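AP-4 complex accessory subunit Tepsin (PDB 5WF2) probably associates with the AP-4 adaptor complex and may thereby take part in vesicular trafficking of proteins at the trans-Golgi network, this chain being its VHS/ENTH-like domain. Local coordinates at residues L30-T35 / I67-G72; A61-L66 / L101-R106. All coordinates share one frame; numbering follows the deposited sequence. Where two conformers were deposited one is given.

Contact 1: residues L30-T35 / I67-G72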
loop_
_atom_site.group_PDB
_atom_site.type_symbol
_atom_site.label_atom_id
_atom_site.label_comp_id
_atom_site.label_asym_id
_atom_site.label_seq_id
_atom_site.Cartn_x
_atom_site.Cartn_y
_atom_site.Cartn_z
ATOM N N LEU A 30 11.576 4.132 2.070
ATOM C CA LEU A 30 10.343 4.900 1.885
ATOM C C LEU A 30 9.171 4.222 2.582
ATOM O O LEU A 30 8.375 4.872 3.273
ATOM C CB LEU A 30 10.035 5.083 0.389
ATOM C CG LEU A 30 8.760 5.898 0.143
ATOM C CD1 LEU A 30 8.885 7.343 0.657
ATOM C CD2 LEU A 30 8.368 5.867 -1.348
ATOM N N VAL A 31 9.028 2.914 2.392
ATOM C CA VAL A 31 7.894 2.198 2.969
ATOM C C VAL A 31 8.009 2.160 4.476
ATOM O O VAL A 31 7.006 2.254 5.194
ATOM C CB VAL A 31 7.822 0.782 2.386
ATOM C CG1 VAL A 31 6.873 -0.118 3.174
ATOM C CG2 VAL A 31 7.403 0.852 0.904
ATOM N N GLN A 32 9.238 2.006 4.983
ATOM C CA GLN A 32 9.426 2.030 6.433
ATOM C C GLN A 32 9.055 3.397 6.993
ATOM O O GLN A 32 8.436 3.490 8.049
ATOM C CB GLN A 32 10.869 1.638 6.787
ATOM C CG GLN A 32 11.200 0.170 6.587
ATOM C CD GLN A 32 12.691 -0.168 6.788
ATOM O OE1 GLN A 32 13.578 0.679 6.603
ATOM N NE2 GLN A 32 12.958 -1.425 7.138
ATOM N N THR A 33 9.362 4.473 6.267
ATOM C CA THR A 33 8.966 5.803 6.717
ATOM C C THR A 33 7.452 5.941 6.750
ATOM O O THR A 33 6.868 6.366 7.757
ATOM C CB THR A 33 9.575 6.879 5.804
ATOM O OG1 THR A 33 10.953 7.066 6.130
ATOM C CG2 THR A 33 8.870 8.229 5.944
ATOM N N VAL A 34 6.793 5.598 5.646
ATOM C CA VAL A 34 5.377 5.912 5.552
ATOM C C VAL A 34 4.557 5.082 6.523
ATOM O O VAL A 34 3.472 5.516 6.948
ATOM C CB VAL A 34 4.899 5.747 4.104
ATOM C CG1 VAL A 34 4.753 4.300 3.751
ATOM C CG2 VAL A 34 3.611 6.490 3.929
ATOM N N THR A 35 5.037 3.894 6.904
ATOM C CA THR A 35 4.269 3.009 7.766
ATOM C C THR A 35 4.540 3.206 9.252
ATOM O O THR A 35 3.809 2.647 10.061
ATOM C CB THR A 35 4.495 1.521 7.440
ATOM O OG1 THR A 35 5.869 1.136 7.577
ATOM C CG2 THR A 35 4.011 1.190 6.042
ATOM N N ILE A 67 3.027 -4.515 0.249
ATOM C CA ILE A 67 2.320 -5.774 0.443
ATOM C C ILE A 67 3.001 -6.597 1.524
ATOM O O ILE A 67 2.336 -7.209 2.355
ATOM C CB ILE A 67 2.208 -6.546 -0.886
ATOM C CG1 ILE A 67 1.308 -5.758 -1.850
ATOM C CG2 ILE A 67 1.630 -7.960 -0.625
ATOM C CD1 ILE A 67 1.277 -6.255 -3.280
ATOM N N CYS A 68 4.333 -6.618 1.539
ATOM C CA CYS A 68 5.051 -7.293 2.620
ATOM C C CYS A 68 4.623 -6.775 3.982
ATOM O O CYS A 68 4.411 -7.563 4.908
ATOM C CB CYS A 68 6.561 -7.141 2.423
ATOM S SG CYS A 68 7.149 -8.085 1.038
ATOM N N HIS A 69 4.465 -5.464 4.131
ATOM C CA HIS A 69 4.042 -4.918 5.409
ATOM C C HIS A 69 2.571 -5.152 5.728
ATOM O O HIS A 69 2.120 -4.709 6.788
ATOM C CB HIS A 69 4.336 -3.421 5.470
ATOM C CG HIS A 69 5.784 -3.111 5.659
ATOM N ND1 HIS A 69 6.726 -3.281 4.665
ATOM C CD2 HIS A 69 6.456 -2.654 6.741
ATOM C CE1 HIS A 69 7.915 -2.940 5.126
ATOM N NE2 HIS A 69 7.780 -2.558 6.385
ATOM N N LEU A 70 1.803 -5.796 4.863
ATOM C CA LEU A 70 0.424 -6.108 5.202
ATOM C C LEU A 70 0.312 -7.394 5.987
ATOM O O LEU A 70 -0.778 -7.711 6.442
ATOM C CB LEU A 70 -0.451 -6.220 3.944
ATOM C CG LEU A 70 -0.633 -4.885 3.232
ATOM C CD1 LEU A 70 -1.430 -5.084 1.981
ATOM C CD2 LEU A 70 -1.395 -3.932 4.087
ATOM N N GLY A 71 1.405 -8.111 6.168
ATOM C CA GLY A 71 1.393 -9.331 6.956
ATOM C C GLY A 71 2.537 -9.343 7.943
ATOM O O GLY A 71 3.624 -8.824 7.666
ATOM N N GLY A 72 2.282 -9.940 9.102
ATOM C CA GLY A 72 3.312 -10.036 10.119
ATOM C C GLY A 72 3.579 -8.742 10.834
ATOM O O GLY A 72 4.673 -8.555 11.381
#
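Val31 meets His69 through a CH-pi contact that forms the centre of this small interface, with 140 Å² buried in all. One methyl, Val31 CG1, lies 3.8 Å from the centroid of the His69 ring and 26° off the ring normal. It therefore rests over a face, but displaced toward the rim. The displacement favours one side of the ring: Val31 CG1 is 3.5 Å from His69 ND1 and 4.1 Å from His69 NE2. With CG1 anti to the backbone N (chi1 167°), Val31 sends this methyl out from its helix toward the imidazole.

Looser van der Waals contacts flank it. One turn beyond Val31, Thr35 OG1 stands 3.9 Å from His69 CD2, the two side chains crossing at about a right angle; Gln32, the next residue after Val31, adds a marginal touch through CG near His69 NE2.

No hydrogen bond spans the two segments; the hydroxyl of Thr35 and ND1 of His69 both bond to carbonyls of their own side. Thr35 OG1 bonds to Val31 O at 2.9 Å, on the opposite face of that carbonyl from Thr35 N, which bonds to it at 3.1 Å. His69 ND1 bonds to Leu65 O, a tie that limits ring rotation. Were His69 replaced by an alanine, Val31 CG1 would probably lose its aromatic partner and Leu65 O this side-chain bond.

His69 belongs to a type I beta turn from Cys68 to Gly71, at the C-terminal side of helix 59-68. The contact thus sets this turn against helix 25-35 in the all-helical VHS/ENTH-like domain.

Contact 2: residues A61-L66 / L101-R106; sequences AVLELL and LLTRPR
Leu63 projects from helix 61-66 between Leu102 and Thr103 of helix 101-106, and its branched end carries most of the contact. The short helical segments run almost parallel, 2° apart in direction, with their axes 10.4 Å apart at closest approach. At that separation the backbones stay apart and side chains bridge the gap.

In the conformer described, one of two deposited for Leu63, CG is anti to the backbone nitrogen (chi1 -163°), which extends the isobutyl group toward the other helix. Its CD2 methyl then serves both partners. Leu63 CD2 reaches Leu102 CD1 at 3.8 Å, the side chains crossing obliquely, and also packs beside Leu102 CB. The Thr103 side chain lies at about a right angle to that of Leu63 and presents its methyl: Thr103 CG2 is 3.8 Å from Leu63 CD2 and the same 3.8 Å from Leu63 CD1, so in this conformer the threonine methyl faces both branches of the leucine fork. The hydroxyl of Thr103 bonds instead to Ile99 O, one turn back in its own helix.

Glu64 comes in from the flank. Its chain bends at chi2 (-75°), bringing the carboxylate nearer to helix 101-106 than its first bond would suggest, and Glu64 OE2 ends 3.6 Å from Leu102 CD2. The glutamate and leucine side chains cross at about a right angle. Leu63 also packs on Val85 of helix 75-89, which brings a third helix to this leucine.

The chemistry is one of methyl against methyl, edged by a carboxylate. With no hydrogen bond or salt bridge between the segments and methyls meeting at van der Waals distance, the contact, 174 Å² in all, probably depends on apolar burial rather than directional bonding.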
loop_
_atom_site.group_PDB
_atom_site.type_symbol
_atom_site.label_atom_id
_atom_site.label_comp_id
_atom_site.label_asym_id
_atom_site.label_seq_id
_atom_site.Cartn_x
_atom_site.Cartn_y
_atom_site.Cartn_z
ATOM N N ALA A 61 8.199 -1.910 -7.087
ATOM C CA ALA A 61 8.917 -2.427 -5.936
ATOM C C ALA A 61 8.366 -1.847 -4.638
ATOM O O ALA A 61 8.253 -2.557 -3.642
ATOM C CB ALA A 61 10.412 -2.117 -6.073
ATOM N N VAL A 62 8.026 -0.562 -4.630
ATOM C CA VAL A 62 7.354 0.039 -3.464
ATOM C C VAL A 62 6.083 -0.730 -3.102
ATOM O O VAL A 62 5.818 -1.034 -1.925
ATOM C CB VAL A 62 7.031 1.517 -3.741
ATOM C CG1 VAL A 62 6.131 2.062 -2.622
ATOM C CG2 VAL A 62 8.301 2.357 -3.840
ATOM N N LEU A 63 5.258 -1.015 -4.107
ATOM C CA LEU A 63 4.025 -1.747 -3.869
ATOM C C LEU A 63 4.314 -3.157 -3.351
ATOM O O LEU A 63 3.638 -3.638 -2.437
ATOM C CB LEU A 63 3.187 -1.774 -5.154
ATOM C CG LEU A 63 1.691 -2.120 -5.079
ATOM C CD1 LEU A 63 0.994 -1.168 -4.147
ATOM C CD2 LEU A 63 1.017 -2.059 -6.456
ATOM N N GLU A 64 5.292 -3.851 -3.924
ATOM C CA GLU A 64 5.592 -5.161 -3.379
ATOM C C GLU A 64 6.052 -5.064 -1.925
ATOM O O GLU A 64 5.733 -5.945 -1.115
ATOM C CB GLU A 64 6.613 -5.883 -4.257
ATOM C CG GLU A 64 6.084 -6.297 -5.631
ATOM C CD GLU A 64 5.161 -7.499 -5.599
ATOM O OE1 GLU A 64 5.179 -8.255 -4.603
ATOM O OE2 GLU A 64 4.435 -7.683 -6.597
ATOM N N LEU A 65 6.754 -3.992 -1.553
ATOM C CA LEU A 65 7.197 -3.847 -0.169
ATOM C C LEU A 65 6.050 -3.448 0.744
ATOM O O LEU A 65 5.964 -3.913 1.897
ATOM C CB LEU A 65 8.352 -2.843 -0.096
ATOM C CG LEU A 65 9.627 -3.401 -0.749
ATOM C CD1 LEU A 65 10.633 -2.334 -1.073
ATOM C CD2 LEU A 65 10.219 -4.380 0.129
ATOM N N LEU A 66 5.110 -2.662 0.234
ATOM C CA LEU A 66 3.911 -2.385 1.009
ATOM C C LEU A 66 3.145 -3.658 1.263
ATOM O O LEU A 66 2.652 -3.878 2.362
ATOM C CB LEU A 66 3.024 -1.370 0.283
ATOM C CG LEU A 66 3.509 0.081 0.318
ATOM C CD1 LEU A 66 2.757 0.878 -0.739
ATOM C CD2 LEU A 66 3.332 0.667 1.705
ATOM N N LEU A 101 -3.800 -5.977 -10.369
ATOM C CA LEU A 101 -3.103 -7.249 -10.569
ATOM C C LEU A 101 -2.150 -7.545 -9.429
ATOM O O LEU A 101 -2.103 -8.671 -8.927
ATOM C CB LEU A 101 -2.368 -7.203 -11.905
ATOM C CG LEU A 101 -1.592 -8.432 -12.350
ATOM C CD1 LEU A 101 -1.476 -8.344 -13.835
ATOM C CD2 LEU A 101 -0.205 -8.515 -11.716
ATOM N N LEU A 102 -1.361 -6.548 -9.001
ATOM C CA LEU A 102 -0.386 -6.793 -7.954
ATOM C C LEU A 102 -1.014 -6.920 -6.566
ATOM O O LEU A 102 -0.497 -7.669 -5.738
ATOM C CB LEU A 102 0.653 -5.688 -7.930
ATOM C CG LEU A 102 1.452 -5.576 -9.250
ATOM C CD1 LEU A 102 2.208 -4.254 -9.316
ATOM C CD2 LEU A 102 2.388 -6.775 -9.379
ATOM N N THR A 103 -2.078 -6.190 -6.283
ATOM C CA THR A 103 -2.583 -6.142 -4.914
ATOM C C THR A 103 -3.763 -7.066 -4.670
ATOM O O THR A 103 -4.107 -7.313 -3.501
ATOM C CB THR A 103 -2.993 -4.709 -4.525
ATOM O OG1 THR A 103 -4.033 -4.245 -5.375
ATOM C CG2 THR A 103 -1.810 -3.758 -4.635
ATOM N N ARG A 104 -4.416 -7.560 -5.717
ATOM C CA ARG A 104 -5.645 -8.317 -5.517
ATOM C C ARG A 104 -5.508 -9.450 -4.517
ATOM O O ARG A 104 -6.397 -9.584 -3.656
ATOM C CB ARG A 104 -6.168 -8.855 -6.847
ATOM C CG ARG A 104 -7.318 -9.810 -6.657
ATOM C CD ARG A 104 -7.601 -10.561 -7.918
ATOM N NE ARG A 104 -8.398 -9.788 -8.865
ATOM C CZ ARG A 104 -7.902 -9.210 -9.949
ATOM N NH1 ARG A 104 -6.598 -9.288 -10.177
ATOM N NH2 ARG A 104 -8.709 -8.559 -10.784
ATOM N N PRO A 105 -4.482 -10.300 -4.560
ATOM C CA PRO A 105 -4.472 -11.450 -3.635
ATOM C C PRO A 105 -4.446 -11.076 -2.170
ATOM O O PRO A 105 -5.195 -11.656 -1.375
ATOM C CB PRO A 105 -3.207 -12.214 -4.048
ATOM C CG PRO A 105 -3.026 -11.884 -5.461
ATOM C CD PRO A 105 -3.441 -10.444 -5.593
ATOM N N ARG A 106 -3.588 -10.140 -1.779
ATOM C CA ARG A 106 -3.507 -9.783 -0.378
ATOM C C ARG A 106 -4.727 -8.990 0.053
ATOM O O ARG A 106 -5.245 -9.191 1.160
ATOM C CB ARG A 106 -2.227 -9.013 -0.086
ATOM C CG ARG A 106 -1.991 -8.777 1.420
ATOM C CD ARG A 106 -1.992 -10.122 2.269
ATOM N NE ARG A 106 -1.819 -9.854 3.698
ATOM C CZ ARG A 106 -2.313 -10.603 4.689
ATOM N NH1 ARG A 106 -3.033 -11.689 4.433
ATOM N NH2 ARG A 106 -2.125 -10.231 5.953
#

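Helix 59-68 supplies contact 2 from its middle, while contact 1 uses its C-terminal end and the turn that follows. The two centres lie about 11 Å apart, and contact 1 reaches back to helix 25-35 whereas contact 2 reaches forward to helix 96-111. Both are partly buried, each combining two buried with two partly exposed touching residues, so neither is purely core or surface. Their chemistry differs: an imidazole face governs contact 1, aliphatic methyls contact 2. A probable hydrogen bond between Leu70 O and Arg106 NH2, 2.9 Å long, joins them directly, and Ile67 CD1 packs 3.3 Å from Leu102 O.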